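Local coordinates for protein beta subunit of photoactivated adenylyl cyclase (Beggiatoa sp. PS, PDB 5M2A) that senses blue light through a flavin-binding BLUF domain and, when illuminated, probably makes cyclic AMP from ATP with its attached adenylyl cyclase domain, at residues Glu283-Thr286 / Arg287-Tyr291. Sequence-based numbering, arbitrary orientation. Where two conformers were deposited one is given.
Sequences EALT and RQLPY
Arg287 reaches back one helical turn to Glu283, an example of how a helix end can be tied down by side chains and backbone together. In the conformer given, Arg287 NH1 makes a salt bridge with Glu283 OE2 at the guanidinium edge, the planes 85° apart, though its 2.4 Å is too short to trust in detail. The arginine chain bends at chi2 (66°), bringing NH1 also within a weak hydrogen bond of Glu283 O. Thr286 OG1 donates a stronger bond to Glu283 O, at 2.8 Å, with OG1 set between its own N and carbonyl carbon (chi1 63°). A valine in place of Thr286 would probably cost Glu283 O the hydroxyl bond, leaving it, among these residues, the weak ones from Arg287 NH1 and Thr286 N. Apart from the polar group, Leu285 CG rests 3.8 Å from Leu289 CD1, while the Gln288 side chain crosses that of Leu285 at about a right angle. The backbone supplies the second shell: Arg287 N to Ala284 O, Gln288 N to Leu285 O (2.8 Å) and Leu289 N to Thr286 O (3.1 Å), three successive i to i+3 bonds. Farther out, Arg287 NH2 pairs with Asp160, a magnesium ligand, so the 3-10 turn following on helix 274-285 borders the metal site of the class III-type cyclase fold.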
loop_
_atom_site.group_PDB
_atom_site.type_symbol
_atom_site.label_atom_id
_atom_site.label_comp_id
_atom_site.label_asym_id
_atom_site.label_seq_id
_atom_site.Cartn_x
_atom_site.Cartn_y
_atom_site.Cartn_z
ATOM N N GLU A 283 15.890 -12.773 9.285
ATOM C CA GLU A 283 16.524 -11.582 8.745
ATOM C C GLU A 283 17.373 -10.891 9.814
ATOM O O GLU A 283 18.505 -10.479 9.547
ATOM C CB GLU A 283 15.449 -10.647 8.187
ATOM C CG GLU A 283 15.984 -9.591 7.257
ATOM C CD GLU A 283 16.864 -8.629 7.984
ATOM O OE1 GLU A 283 16.414 -8.077 9.013
ATOM O OE2 GLU A 283 18.028 -8.471 7.571
ATOM N N ALA A 284 16.836 -10.762 11.028
ATOM C CA ALA A 284 17.593 -10.120 12.098
ATOM C C ALA A 284 18.770 -10.981 12.534
ATOM O O ALA A 284 19.821 -10.462 12.943
ATOM C CB ALA A 284 16.675 -9.829 13.284
ATOM N N LEU A 285 18.614 -12.303 12.453
ATOM C CA LEU A 285 19.654 -13.204 12.931
ATOM C C LEU A 285 20.914 -13.162 12.074
ATOM O O LEU A 285 21.997 -13.472 12.586
ATOM C CB LEU A 285 19.107 -14.633 12.985
ATOM C CG LEU A 285 20.033 -15.770 13.415
ATOM C CD1 LEU A 285 20.401 -15.640 14.884
ATOM C CD2 LEU A 285 19.348 -17.091 13.137
ATOM N N THR A 286 20.806 -12.795 10.787
ATOM C CA THR A 286 22.000 -12.709 9.946
ATOM C C THR A 286 23.055 -11.774 10.527
ATOM O O THR A 286 24.236 -11.930 10.209
ATOM C CB THR A 286 21.661 -12.247 8.529
ATOM O OG1 THR A 286 21.108 -10.919 8.559
ATOM C CG2 THR A 286 20.684 -13.215 7.859
ATOM N N ARG A 287 22.655 -10.818 11.373
ATOM C CA ARG A 287 23.630 -9.943 12.032
ATOM C C ARG A 287 24.626 -10.726 12.875
ATOM O O ARG A 287 25.756 -10.267 13.088
ATOM C CB ARG A 287 22.916 -8.927 12.921
ATOM C CG ARG A 287 22.524 -7.645 12.228
ATOM C CD ARG A 287 21.475 -7.881 11.171
ATOM N NE ARG A 287 21.060 -6.622 10.572
ATOM C CZ ARG A 287 20.169 -6.520 9.598
ATOM N NH1 ARG A 287 19.594 -7.611 9.108
ATOM N NH2 ARG A 287 19.854 -5.329 9.112
ATOM N N GLN A 288 24.219 -11.885 13.387
ATOM C CA GLN A 288 25.055 -12.714 14.242
ATOM C C GLN A 288 25.682 -13.879 13.494
ATOM O O GLN A 288 26.364 -14.701 14.113
ATOM C CB GLN A 288 24.236 -13.254 15.419
ATOM C CG GLN A 288 23.243 -12.269 16.001
ATOM C CD GLN A 288 22.293 -12.927 16.986
ATOM O OE1 GLN A 288 22.636 -13.925 17.628
ATOM N NE2 GLN A 288 21.089 -12.377 17.104
ATOM N N LEU A 289 25.474 -13.967 12.183
ATOM C CA LEU A 289 25.916 -15.090 11.383
ATOM C C LEU A 289 26.968 -14.660 10.367
ATOM O O LEU A 289 26.973 -13.511 9.910
ATOM C CB LEU A 289 24.738 -15.725 10.633
ATOM C CG LEU A 289 23.586 -16.226 11.494
ATOM C CD1 LEU A 289 22.434 -16.662 10.606
ATOM C CD2 LEU A 289 24.058 -17.369 12.371
ATOM N N PRO A 290 27.858 -15.561 9.981
ATOM C CA PRO A 290 28.827 -15.234 8.925
ATOM C C PRO A 290 28.232 -15.378 7.532
ATOM O O PRO A 290 28.963 -15.561 6.554
ATOM C CB PRO A 290 29.959 -16.240 9.171
ATOM C CG PRO A 290 29.285 -17.401 9.825
ATOM C CD PRO A 290 28.166 -16.843 10.649
ATOM N N TYR A 291 26.903 -15.278 7.438
ATOM C CA TYR A 291 26.166 -15.350 6.187
ATOM C C TYR A 291 25.099 -14.266 6.173
ATOM O O TYR A 291 24.493 -13.962 7.202
ATOM C CB TYR A 291 25.469 -16.713 6.002
ATOM C CG TYR A 291 26.433 -17.866 6.031
ATOM C CD1 TYR A 291 26.840 -18.426 7.233
ATOM C CD2 TYR A 291 26.951 -18.383 4.854
ATOM C CE1 TYR A 291 27.734 -19.468 7.265
ATOM C CE2 TYR A 291 27.859 -19.427 4.876
ATOM C CZ TYR A 291 28.238 -19.965 6.084
ATOM O OH TYR A 291 29.128 -21.003 6.121
#